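Local coordinates for adenylate kinase (Cryptosporidium parvum Iowa II, PDB 3BE4), which probably catalyses the reversible transfer of a phosphate group from ATP to AMP, as adenylate kinases do, and is seen here with a two-substrate mimic bound, at residues Q21-I25 with V209-K214; L10-S16 with I116-I120; G139-H143 with D155-G159. All blocks are in the same frame, centred on the assembly; numbering follows the deposited sequence. Where two conformers were deposited one is given.

Contact 1 of 3, residues Q21-I25 with V209-K214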
loop_
_atom_site.group_PDB
_atom_site.type_symbol
_atom_site.label_atom_id
_atom_site.label_comp_id
_atom_site.label_asym_id
_atom_site.label_seq_id
_atom_site.Cartn_x
_atom_site.Cartn_y
_atom_site.Cartn_z
ATOM N N GLN A 21 -5.421 2.743 6.081
ATOM C CA GLN A 21 -6.107 1.553 6.716
ATOM C C GLN A 21 -5.059 0.635 7.321
ATOM O O GLN A 21 -5.356 -0.067 8.284
ATOM C CB GLN A 21 -6.951 0.879 5.669
ATOM C CG GLN A 21 -8.115 1.808 5.262
ATOM C CD GLN A 21 -9.007 2.274 6.468
ATOM O OE1 GLN A 21 -9.249 1.415 7.359
ATOM N NE2 GLN A 21 -9.611 3.451 6.402
ATOM N N CYS A 22 -3.848 0.579 6.779
ATOM C CA CYS A 22 -2.821 -0.339 7.343
ATOM C C CYS A 22 -2.424 0.055 8.773
ATOM O O CYS A 22 -1.917 -0.748 9.503
ATOM C CB CYS A 22 -1.614 -0.514 6.457
ATOM S SG CYS A 22 -2.026 -1.426 4.995
ATOM N N GLU A 23 -2.603 1.321 9.112
ATOM C CA GLU A 23 -2.334 1.712 10.486
ATOM C C GLU A 23 -3.221 0.951 11.434
ATOM O O GLU A 23 -2.727 0.483 12.491
ATOM C CB GLU A 23 -2.518 3.242 10.683
ATOM C CG GLU A 23 -2.402 3.607 12.193
ATOM C CD GLU A 23 -1.013 4.224 12.429
ATOM O OE1 GLU A 23 -0.006 3.763 11.771
ATOM O OE2 GLU A 23 -0.960 5.223 13.207
ATOM N N PHE A 24 -4.530 0.859 11.197
ATOM C CA PHE A 24 -5.373 0.097 12.184
ATOM C C PHE A 24 -5.072 -1.353 11.976
ATOM O O PHE A 24 -5.114 -2.100 12.918
ATOM C CB PHE A 24 -6.923 0.348 12.229
ATOM C CG PHE A 24 -7.774 -0.650 11.454
ATOM C CD1 PHE A 24 -7.967 -0.424 10.084
ATOM C CD2 PHE A 24 -8.424 -1.695 12.035
ATOM C CE1 PHE A 24 -8.746 -1.278 9.246
ATOM C CE2 PHE A 24 -9.218 -2.565 11.264
ATOM C CZ PHE A 24 -9.380 -2.366 9.809
ATOM N N ILE A 25 -4.914 -1.821 10.725
ATOM C CA ILE A 25 -4.728 -3.280 10.553
ATOM C C ILE A 25 -3.474 -3.785 11.275
ATOM O O ILE A 25 -3.485 -4.855 11.912
ATOM C CB ILE A 25 -4.635 -3.582 9.027
ATOM C CG1 ILE A 25 -5.993 -3.348 8.327
ATOM C CG2 ILE A 25 -4.163 -5.039 8.794
ATOM C CD1 ILE A 25 -5.872 -3.443 6.745
ATOM N N VAL A 209 -14.581 3.249 6.188
ATOM C CA VAL A 209 -13.863 2.249 5.464
ATOM C C VAL A 209 -13.266 1.181 6.426
ATOM O O VAL A 209 -13.292 0.009 6.083
ATOM C CB VAL A 209 -12.689 2.939 4.601
ATOM C CG1 VAL A 209 -11.844 1.882 3.867
ATOM C CG2 VAL A 209 -13.306 4.027 3.716
ATOM N N THR A 210 -12.784 1.628 7.588
ATOM C CA THR A 210 -12.242 0.738 8.609
ATOM C C THR A 210 -13.373 -0.236 8.988
ATOM O O THR A 210 -13.083 -1.428 9.055
ATOM C CB THR A 210 -11.805 1.508 9.775
ATOM O OG1 THR A 210 -10.640 2.310 9.459
ATOM C CG2 THR A 210 -11.402 0.593 10.981
ATOM N N GLU A 211 -14.603 0.245 9.272
ATOM C CA GLU A 211 -15.662 -0.740 9.595
ATOM C C GLU A 211 -15.957 -1.722 8.469
ATOM O O GLU A 211 -16.184 -2.906 8.745
ATOM C CB GLU A 211 -16.939 -0.049 10.168
ATOM C CG GLU A 211 -16.762 0.635 11.543
ATOM C CD GLU A 211 -16.071 -0.246 12.600
ATOM O OE1 GLU A 211 -16.573 -1.382 12.809
ATOM O OE2 GLU A 211 -14.996 0.183 13.151
ATOM N N GLN A 212 -15.864 -1.373 7.185
ATOM C CA GLN A 212 -16.057 -2.308 6.206
ATOM C C GLN A 212 -14.947 -3.324 6.121
ATOM O O GLN A 212 -15.213 -4.467 5.751
ATOM C CB GLN A 212 -16.147 -1.625 4.851
ATOM C CG GLN A 212 -17.382 -0.777 4.624
ATOM C CD GLN A 212 -17.163 -0.169 3.235
ATOM O OE1 GLN A 212 -17.325 -0.775 2.219
ATOM N NE2 GLN A 212 -16.593 1.066 3.255
ATOM N N ILE A 213 -13.725 -2.881 6.374
ATOM C CA ILE A 213 -12.650 -3.797 6.434
ATOM C C ILE A 213 -12.768 -4.797 7.598
ATOM O O ILE A 213 -12.560 -6.012 7.373
ATOM C CB ILE A 213 -11.265 -3.073 6.390
ATOM C CG1 ILE A 213 -11.153 -2.403 5.000
ATOM C CG2 ILE A 213 -10.123 -4.140 6.690
ATOM C CD1 ILE A 213 -9.872 -1.505 4.982
ATOM N N LYS A 214 -13.127 -4.324 8.748
ATOM C CA LYS A 214 -13.348 -5.229 9.900
ATOM C C LYS A 214 -14.416 -6.299 9.619
ATOM O O LYS A 214 -14.327 -7.444 10.123
ATOM C CB LYS A 214 -13.779 -4.465 11.134
ATOM C CG LYS A 214 -12.657 -3.681 11.787
ATOM C CD LYS A 214 -13.117 -2.710 12.815
ATOM C CE LYS A 214 -11.963 -2.390 13.713
ATOM N NZ LYS A 214 -12.369 -1.762 14.990
#
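With chi1 at -69°, Thr-210 sets OG1 beside the backbone N, on the Gln-21 side, and leaves methyl CG2 anti to the N, against Phe-24. Gln-21 bends at chi2 (-56°), which folds its amide over toward Thr-210. The contact joins helix 18-29 to helix 206-216. The helical segments 21-25 and 209-214 cross at -49°, their axes 10.6 Å apart at the closest point. Thr-210 OG1 donates a hydrogen bond to Gln-21 OE1 at 2.7 Å. It arrives in the carbonyl plane, on a lone pair. The methyl makes a CH-pi contact: Thr-210 CG2 stands 3.5 Å from the centroid of the Phe-24 ring, almost on the ring normal. Ile-25 CG1 lies on the opposite face of that ring, toward its rim. Ile-213 comes in at the ring edge, with its CG2 3.7 Å from Phe-24 CZ. Its other end, CD1, touches Gln-21 CG at 3.8 Å. Gln-21 and Ile-213 also rest on Phe-118 of strand 114-119. The aliphatic part of Lys-214 runs past the ring, and its ammonium group goes on to a salt bridge with Glu-28. The Gln-21 amide has both its polar ends engaged, OE1 by Thr-210 and NE2 by Pro-206 O. This pairing should fix which way the amide is flipped, within a helix-helix contact that is otherwise largely apolar.

Contact 2 of 3, residues L10-S16 with I116-I120; sequences LIGAPGS and IYFEI. With AP5 (bis(adenosine)-5'-pentaphosphate), chain C.
Leu-10 and Ile-116 lie side by side on one face of the parallel sheet. Leu-10 CD2 sits 3.9 Å from Ile-116 CB. The two methyls of Leu-10 also reach the far end of the Phe-118 ring, with CD2 4.0 Å from Phe-118 CE1. Phe-118 is the large bump on this face. It fits between Leu-10 and Ser-16, whose O meets the ring edge 3.5 Å from Phe-118 CD2. Gly-12, with no side chain, lies level with Phe-118 and leaves the space to it. Ser-16 CB packs on Ile-120 CG2 at 3.6 Å. On the other face, the Tyr-117 ring turns its edge to Ile-11 O. Two backbone bonds join the strands: Ile-11 N to Ile-116 O at 2.9 Å, and Phe-118 N to Ile-11 O at 2.8 Å. Where the strands part, one water bridges Ala-13 N and Phe-118 O. Residues 13-16 form a type II turn. Ser-16 OG, held between the backbone N and carbonyl carbon (chi1 57°), turns back to donate to Ala-13 O and steadies it. Gly-15 N donates to AP5 O3G at 2.9 Å, within the P-loop, the phosphate-binding loop of this fold. Strand 7-12 lies between strands 86-89 and 114-119. Helices 18-29 and 206-216 cover the Leu-10, Ile-116 and Phe-118 face, while helix 170-184 packs on Ala-13 and Pro-14.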
loop_
_atom_site.group_PDB
_atom_site.type_symbol
_atom_site.label_atom_id
_atom_site.label_comp_id
_atom_site.label_asym_id
_atom_site.label_seq_id
_atom_site.Cartn_x
_atom_site.Cartn_y
_atom_site.Cartn_z
ATOM N N LEU A 10 -3.968 -5.627 -0.001
ATOM C CA LEU A 10 -4.875 -4.519 -0.365
ATOM C C LEU A 10 -4.571 -4.077 -1.834
ATOM O O LEU A 10 -3.398 -3.841 -2.201
ATOM C CB LEU A 10 -4.604 -3.368 0.552
ATOM C CG LEU A 10 -4.730 -3.695 2.063
ATOM C CD1 LEU A 10 -4.639 -2.401 2.803
ATOM C CD2 LEU A 10 -5.981 -4.425 2.367
ATOM N N ILE A 11 -5.570 -4.002 -2.740
ATOM C CA ILE A 11 -5.275 -3.502 -4.073
ATOM C C ILE A 11 -6.214 -2.271 -4.198
ATOM O O ILE A 11 -7.358 -2.253 -3.734
ATOM C CB ILE A 11 -5.836 -4.522 -5.125
ATOM C CG1 ILE A 11 -4.981 -5.782 -5.120
ATOM C CG2 ILE A 11 -5.691 -3.930 -6.575
ATOM C CD1 ILE A 11 -5.658 -6.861 -6.023
ATOM N N GLY A 12 -5.720 -1.255 -4.830
ATOM C CA GLY A 12 -6.614 -0.113 -5.014
ATOM C C GLY A 12 -5.744 0.930 -5.724
ATOM O O GLY A 12 -4.527 0.833 -5.737
ATOM N N ALA A 13 -6.442 1.897 -6.289
ATOM C CA ALA A 13 -5.764 2.996 -7.023
ATOM C C ALA A 13 -4.692 3.621 -6.154
ATOM O O ALA A 13 -4.860 3.670 -4.910
ATOM C CB ALA A 13 -6.782 3.981 -7.477
ATOM N N PRO A 14 -3.624 4.203 -6.729
ATOM C CA PRO A 14 -2.707 5.027 -6.007
ATOM C C PRO A 14 -3.543 6.114 -5.269
ATOM O O PRO A 14 -4.448 6.739 -5.792
ATOM C CB PRO A 14 -1.801 5.603 -7.104
ATOM C CG PRO A 14 -2.640 5.416 -8.358
ATOM C CD PRO A 14 -3.294 4.158 -8.207
ATOM N N GLY A 15 -3.309 6.302 -3.963
ATOM C CA GLY A 15 -4.075 7.304 -3.321
ATOM C C GLY A 15 -5.414 6.916 -2.667
ATOM O O GLY A 15 -6.116 7.752 -2.050
ATOM N N SER A 16 -5.737 5.609 -2.685
ATOM C CA SER A 16 -7.027 5.130 -2.282
ATOM C C SER A 16 -7.211 4.946 -0.763
ATOM O O SER A 16 -8.351 4.649 -0.382
ATOM C CB SER A 16 -7.414 3.858 -3.072
ATOM O OG SER A 16 -6.371 2.845 -2.879
ATOM N N ILE A 116 -8.359 -7.436 -0.600
ATOM C CA ILE A 116 -9.426 -6.429 -0.394
ATOM C C ILE A 116 -9.170 -5.364 -1.443
ATOM O O ILE A 116 -8.094 -4.716 -1.477
ATOM C CB ILE A 116 -9.327 -5.777 0.996
ATOM C CG1 ILE A 116 -9.671 -6.875 1.994
ATOM C CG2 ILE A 116 -10.436 -4.659 1.177
ATOM C CD1 ILE A 116 -9.678 -6.416 3.549
ATOM N N TYR A 117 -10.193 -5.083 -2.253
ATOM C CA TYR A 117 -10.039 -4.139 -3.365
ATOM C C TYR A 117 -10.764 -2.836 -2.959
ATOM O O TYR A 117 -11.962 -2.833 -2.609
ATOM C CB TYR A 117 -10.698 -4.726 -4.608
ATOM C CG TYR A 117 -10.809 -3.781 -5.811
ATOM C CD1 TYR A 117 -9.843 -2.842 -6.124
ATOM C CD2 TYR A 117 -11.913 -3.892 -6.635
ATOM C CE1 TYR A 117 -10.028 -1.913 -7.241
ATOM C CE2 TYR A 117 -12.070 -3.049 -7.705
ATOM C CZ TYR A 117 -11.151 -2.077 -7.977
ATOM O OH TYR A 117 -11.416 -1.310 -9.089
ATOM N N PHE A 118 -10.030 -1.731 -2.954
ATOM C CA PHE A 118 -10.569 -0.439 -2.499
ATOM C C PHE A 118 -11.170 0.233 -3.748
ATOM O O PHE A 118 -10.420 0.652 -4.658
ATOM C CB PHE A 118 -9.420 0.471 -2.024
ATOM C CG PHE A 118 -8.952 0.165 -0.591
ATOM C CD1 PHE A 118 -8.693 -1.163 -0.134
ATOM C CD2 PHE A 118 -8.740 1.221 0.285
ATOM C CE1 PHE A 118 -8.263 -1.372 1.223
ATOM C CE2 PHE A 118 -8.283 1.034 1.547
ATOM C CZ PHE A 118 -8.085 -0.273 2.092
ATOM N N GLU A 119 -12.499 0.284 -3.816
ATOM C CA GLU A 119 -13.112 0.922 -5.009
ATOM C C GLU A 119 -13.231 2.418 -4.816
ATOM O O GLU A 119 -13.813 2.892 -3.870
ATOM C CB GLU A 119 -14.493 0.339 -5.252
ATOM C CG GLU A 119 -14.392 -1.069 -5.629
ATOM C CD GLU A 119 -15.796 -1.634 -6.073
ATOM O OE1 GLU A 119 -16.714 -1.659 -5.214
ATOM O OE2 GLU A 119 -15.944 -2.059 -7.269
ATOM N N ILE A 120 -12.706 3.140 -5.784
ATOM C CA ILE A 120 -12.731 4.655 -5.646
ATOM C C ILE A 120 -12.419 5.169 -7.006
ATOM O O ILE A 120 -11.628 4.572 -7.729
ATOM C CB ILE A 120 -11.736 5.166 -4.578
ATOM C CG1 ILE A 120 -11.742 6.704 -4.525
ATOM C CG2 ILE A 120 -10.395 4.639 -4.846
ATOM C CD1 ILE A 120 -11.015 7.263 -3.257
HETATM P PA AP5 C . 3.270 4.041 -3.038
HETATM O O1A AP5 C . 3.996 4.753 -1.885
HETATM O O2A AP5 C . 2.538 2.811 -2.775
HETATM O O3A AP5 C . 2.311 5.094 -3.769
HETATM P PB AP5 C . 0.961 4.889 -4.582
HETATM O O1B AP5 C . 0.905 3.570 -5.186
HETATM O O2B AP5 C . 0.777 6.152 -5.433
HETATM O O3B AP5 C . -0.127 4.926 -3.302
HETATM P PG AP5 C . -0.206 5.921 -2.095
HETATM O O1G AP5 C . -0.158 7.307 -2.640
HETATM O O2G AP5 C . 0.796 5.476 -1.111
HETATM O O3G AP5 C . -1.687 5.555 -1.683
HETATM P PD AP5 C . -2.376 4.866 -0.374
HETATM O O1D AP5 C . -1.303 4.419 0.524
HETATM O O2D AP5 C . -3.384 3.938 -0.911
HETATM O O3D AP5 C . -3.205 6.091 0.236
HETATM P PE AP5 C . -2.935 6.879 1.594
HETATM O O1E AP5 C . -1.605 7.419 1.560
HETATM O O2E AP5 C . -3.339 6.057 2.801
HETATM O O5F AP5 C . 4.263 3.678 -4.237
HETATM C C5F AP5 C . 5.186 4.739 -4.527
HETATM C C4F AP5 C . 5.704 4.377 -5.981
HETATM O O4F AP5 C . 6.703 3.399 -5.818
HETATM C C3F AP5 C . 4.750 3.824 -6.971
HETATM O O3F AP5 C . 4.018 4.837 -7.624
HETATM C C2F AP5 C . 5.791 3.167 -7.901
HETATM O O2F AP5 C . 6.589 4.191 -8.612
HETATM C C1F AP5 C . 6.729 2.476 -6.929
HETATM N N9A AP5 C . 6.217 1.183 -6.562
HETATM C C8A AP5 C . 5.715 0.880 -5.266
HETATM N N7A AP5 C . 5.332 -0.385 -5.213
HETATM C C5A AP5 C . 5.626 -0.957 -6.467
HETATM C C6A AP5 C . 5.492 -2.248 -6.938
HETATM N N6A AP5 C . 4.876 -3.287 -6.363
HETATM N N1A AP5 C . 5.918 -2.416 -8.279
HETATM C C2A AP5 C . 6.492 -1.411 -8.904
HETATM N N3A AP5 C . 6.653 -0.139 -8.482
HETATM C C4A AP5 C . 6.254 0.063 -7.143
HETATM O O5J AP5 C . -4.050 7.980 1.493
HETATM C C5J AP5 C . -3.905 9.113 0.504
HETATM C C4J AP5 C . -4.578 10.322 1.190
HETATM O O4J AP5 C . -5.987 10.165 1.446
HETATM C C3J AP5 C . -3.852 10.732 2.474
HETATM O O3J AP5 C . -3.831 12.141 2.566
HETATM C C2J AP5 C . -4.862 10.203 3.444
HETATM O O2J AP5 C . -4.835 10.938 4.660
HETATM C C1J AP5 C . -6.218 10.425 2.934
HETATM N N9B AP5 C . -7.273 9.511 3.246
HETATM C C8B AP5 C . -7.152 8.148 3.509
HETATM N N7B AP5 C . -8.389 7.648 3.685
HETATM C C5B AP5 C . -9.298 8.669 3.547
HETATM C C6B AP5 C . -10.725 8.715 3.455
HETATM N N6B AP5 C . -11.435 7.604 3.645
HETATM N N1B AP5 C . -11.313 9.925 3.245
HETATM C C2B AP5 C . -10.526 11.054 2.973
HETATM N N3B AP5 C . -9.159 11.054 2.954
HETATM C C4B AP5 C . -8.531 9.836 3.146
HETATM O O HOH W 1 -9.153 1.622 -6.720
#

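Contact 3 of 3, residues G139-H143 with D155-G159. With AP5 (bis(adenosine)-5'-pentaphosphate), chain C.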
loop_
_atom_site.group_PDB
_atom_site.type_symbol
_atom_site.label_atom_id
_atom_site.label_comp_id
_atom_site.label_asym_id
_atom_site.label_seq_id
_atom_site.Cartn_x
_atom_site.Cartn_y
_atom_site.Cartn_z
ATOM N N GLY A 139 6.273 6.975 7.741
ATOM C CA GLY A 139 5.388 6.701 6.566
ATOM C C GLY A 139 3.941 7.087 6.964
ATOM O O GLY A 139 3.016 6.867 6.168
ATOM N N ARG A 140 3.682 7.518 8.215
ATOM C CA ARG A 140 2.339 7.939 8.544
ATOM C C ARG A 140 1.830 9.059 7.601
ATOM O O ARG A 140 2.604 9.925 7.195
ATOM C CB ARG A 140 2.219 8.478 9.957
ATOM C CG ARG A 140 2.250 7.296 11.061
ATOM C CD ARG A 140 1.970 7.899 12.478
ATOM N NE ARG A 140 3.226 8.491 12.971
ATOM C CZ ARG A 140 4.299 7.810 13.424
ATOM N NH1 ARG A 140 4.305 6.462 13.479
ATOM N NH2 ARG A 140 5.397 8.461 13.832
ATOM N N ILE A 141 0.536 9.018 7.357
ATOM C CA ILE A 141 -0.013 9.990 6.373
ATOM C C ILE A 141 -1.188 10.709 6.985
ATOM O O ILE A 141 -2.006 10.156 7.853
ATOM C CB ILE A 141 -0.773 9.366 5.116
ATOM C CG1 ILE A 141 -1.210 7.917 5.197
ATOM C CG2 ILE A 141 -0.765 10.151 3.855
ATOM C CD1 ILE A 141 -0.359 6.663 5.164
ATOM N N TYR A 142 -1.329 11.955 6.530
ATOM C CA TYR A 142 -2.470 12.800 6.997
ATOM C C TYR A 142 -3.101 13.487 5.795
ATOM O O TYR A 142 -2.515 13.427 4.662
ATOM C CB TYR A 142 -1.985 13.881 7.910
ATOM C CG TYR A 142 -1.223 13.315 9.115
ATOM C CD1 TYR A 142 -1.910 13.119 10.316
ATOM C CD2 TYR A 142 0.111 12.969 9.023
ATOM C CE1 TYR A 142 -1.237 12.577 11.408
ATOM C CE2 TYR A 142 0.797 12.410 10.091
ATOM C CZ TYR A 142 0.101 12.262 11.285
ATOM O OH TYR A 142 0.824 11.696 12.384
ATOM N N HIS A 143 -4.257 14.059 6.004
ATOM C CA HIS A 143 -4.897 14.829 4.889
ATOM C C HIS A 143 -5.355 16.153 5.534
ATOM O O HIS A 143 -6.098 16.098 6.535
ATOM C CB HIS A 143 -6.108 14.065 4.343
ATOM C CG HIS A 143 -6.569 14.683 3.026
ATOM N ND1 HIS A 143 -7.326 15.859 3.014
ATOM C CD2 HIS A 143 -6.415 14.294 1.747
ATOM C CE1 HIS A 143 -7.584 16.179 1.744
ATOM N NE2 HIS A 143 -7.045 15.242 0.969
ATOM N N ASP A 155 3.764 15.585 12.955
ATOM C CA ASP A 155 3.357 14.237 13.218
ATOM C C ASP A 155 2.793 14.073 14.643
ATOM O O ASP A 155 3.364 14.569 15.673
ATOM C CB ASP A 155 4.536 13.376 12.948
ATOM C CG ASP A 155 4.251 11.898 13.198
ATOM O OD1 ASP A 155 3.460 11.317 12.494
ATOM O OD2 ASP A 155 4.958 11.247 14.090
ATOM N N ASP A 156 1.713 13.306 14.740
ATOM C CA ASP A 156 1.031 13.085 16.035
ATOM C C ASP A 156 1.915 12.344 17.027
ATOM O O ASP A 156 1.755 12.550 18.232
ATOM C CB ASP A 156 -0.165 12.162 15.800
ATOM C CG ASP A 156 -1.327 12.848 15.117
ATOM O OD1 ASP A 156 -1.332 14.091 14.991
ATOM O OD2 ASP A 156 -2.353 12.162 14.834
ATOM N N VAL A 157 2.761 11.457 16.548
ATOM C CA VAL A 157 3.534 10.570 17.447
ATOM C C VAL A 157 4.841 11.266 17.843
ATOM O O VAL A 157 5.165 11.364 19.069
ATOM C CB VAL A 157 3.781 9.164 16.870
ATOM C CG1 VAL A 157 4.627 8.313 17.907
ATOM C CG2 VAL A 157 2.516 8.422 16.537
ATOM N N THR A 158 5.594 11.745 16.856
ATOM C CA THR A 158 6.977 12.348 17.080
ATOM C C THR A 158 7.065 13.867 17.176
ATOM O O THR A 158 8.095 14.392 17.628
ATOM C CB THR A 158 7.929 11.965 16.015
ATOM O OG1 THR A 158 7.454 12.579 14.767
ATOM C CG2 THR A 158 7.955 10.400 15.826
ATOM N N GLY A 159 6.038 14.593 16.745
ATOM C CA GLY A 159 6.119 16.037 16.668
ATOM C C GLY A 159 7.004 16.518 15.518
ATOM O O GLY A 159 7.252 17.718 15.419
HETATM P PA AP5 C . 3.270 4.041 -3.038
HETATM O O1A AP5 C . 3.996 4.753 -1.885
HETATM O O2A AP5 C . 2.538 2.811 -2.775
HETATM O O3A AP5 C . 2.311 5.094 -3.769
HETATM P PB AP5 C . 0.961 4.889 -4.582
HETATM O O1B AP5 C . 0.905 3.570 -5.186
HETATM O O2B AP5 C . 0.777 6.152 -5.433
HETATM O O3B AP5 C . -0.127 4.926 -3.302
HETATM P PG AP5 C . -0.206 5.921 -2.095
HETATM O O1G AP5 C . -0.158 7.307 -2.640
HETATM O O2G AP5 C . 0.796 5.476 -1.111
HETATM O O3G AP5 C . -1.687 5.555 -1.683
HETATM P PD AP5 C . -2.376 4.866 -0.374
HETATM O O1D AP5 C . -1.303 4.419 0.524
HETATM O O2D AP5 C . -3.384 3.938 -0.911
HETATM O O3D AP5 C . -3.205 6.091 0.236
HETATM P PE AP5 C . -2.935 6.879 1.594
HETATM O O1E AP5 C . -1.605 7.419 1.560
HETATM O O2E AP5 C . -3.339 6.057 2.801
HETATM O O5F AP5 C . 4.263 3.678 -4.237
HETATM C C5F AP5 C . 5.186 4.739 -4.527
HETATM C C4F AP5 C . 5.704 4.377 -5.981
HETATM O O4F AP5 C . 6.703 3.399 -5.818
HETATM C C3F AP5 C . 4.750 3.824 -6.971
HETATM O O3F AP5 C . 4.018 4.837 -7.624
HETATM C C2F AP5 C . 5.791 3.167 -7.901
HETATM O O2F AP5 C . 6.589 4.191 -8.612
HETATM C C1F AP5 C . 6.729 2.476 -6.929
HETATM N N9A AP5 C . 6.217 1.183 -6.562
HETATM C C8A AP5 C . 5.715 0.880 -5.266
HETATM N N7A AP5 C . 5.332 -0.385 -5.213
HETATM C C5A AP5 C . 5.626 -0.957 -6.467
HETATM C C6A AP5 C . 5.492 -2.248 -6.938
HETATM N N6A AP5 C . 4.876 -3.287 -6.363
HETATM N N1A AP5 C . 5.918 -2.416 -8.279
HETATM C C2A AP5 C . 6.492 -1.411 -8.904
HETATM N N3A AP5 C . 6.653 -0.139 -8.482
HETATM C C4A AP5 C . 6.254 0.063 -7.143
HETATM O O5J AP5 C . -4.050 7.980 1.493
HETATM C C5J AP5 C . -3.905 9.113 0.504
HETATM C C4J AP5 C . -4.578 10.322 1.190
HETATM O O4J AP5 C . -5.987 10.165 1.446
HETATM C C3J AP5 C . -3.852 10.732 2.474
HETATM O O3J AP5 C . -3.831 12.141 2.566
HETATM C C2J AP5 C . -4.862 10.203 3.444
HETATM O O2J AP5 C . -4.835 10.938 4.660
HETATM C C1J AP5 C . -6.218 10.425 2.934
HETATM N N9B AP5 C . -7.273 9.511 3.246
HETATM C C8B AP5 C . -7.152 8.148 3.509
HETATM N N7B AP5 C . -8.389 7.648 3.685
HETATM C C5B AP5 C . -9.298 8.669 3.547
HETATM C C6B AP5 C . -10.725 8.715 3.455
HETATM N N6B AP5 C . -11.435 7.604 3.645
HETATM N N1B AP5 C . -11.313 9.925 3.245
HETATM C C2B AP5 C . -10.526 11.054 2.973
HETATM N N3B AP5 C . -9.159 11.054 2.954
HETATM C C4B AP5 C . -8.531 9.836 3.146
#
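Arg-140 and Tyr-142 of segment 139-143 reach across to a loop, and no backbone-to-backbone bond joins the two segments. Their nearest CA atoms, those of Arg-140 and Asp-155, are 7.9 Å apart. Tyr-142 lies in strand 141-143. Residues 156-158 have helical backbone angles but lack regular helix bonds, and Gly-159 N bonds back to Asp-155 O. Asp-155 is the centre of the contact. Its CG lies anti to the backbone N (chi1 180°), which carries the carboxylate toward the strand. Arg-140 grips it side-on, with one nitrogen to each oxygen. NE donates to the syn lone pair of Asp-155 OD1 at 2.9 Å. NH2 donates to Asp-155 OD2 at 2.8 Å, and the two bonds together make a bidentate salt bridge. The guanidinium and carboxylate planes are nearly coplanar, 27° apart. Val-157 covers one guanidinium face, its CG2 3.6 Å above the plane and over the centre. Tyr-142 OH donates to Asp-155 OD1 at 2.7 Å, from above the carboxylate plane. The same hydroxyl accepts from Asp-156 N at 3.0 Å in a straight bond (169°). Asp-156 also brings its carboxylate to the ring edge, and its OD1 accepts from Lys-150 N. Asp-155 OD2 further accepts from Thr-158 N and OG1, both on its anti side. Both carboxylate oxygens thus have several donors, which should favour the charged form. On the far side of the strand, Tyr-142 O accepts a hydrogen bond from the ribose hydroxyl O3J of AP5 at 2.8 Å. The Thr-158 N bond makes an Asx motif. Within the active-site lid, Asp-155 and Thr-158, with His-135 and Ser-138 close by, resemble the polar network that takes the place of the cysteine zinc site in some long-form bacterial adenylate kinases.

Contacts 1 and 2 are neighbours, with centres about 12 Å apart. They share the core of the P-loop fold: strand 7-12 leads through the phosphate-binding loop into helix 18-29, and the helices of contact 1 pack on the sheet face of contact 2. Their segments alternate along the chain, so helix 206-216, at the C-terminal end, packs back against helix 18-29 near the start of the chain. Contact 3 lies in the lid, about 18 Å from contact 1 and about 21 Å from contact 2 between centres. It follows contact 2 in the chain and falls between the two segments of contact 1. Glu-23 of contact 1 touches Arg-140 of contact 3. Contacts 2 and 3 do not touch, but both reach AP5, which spans core and lid.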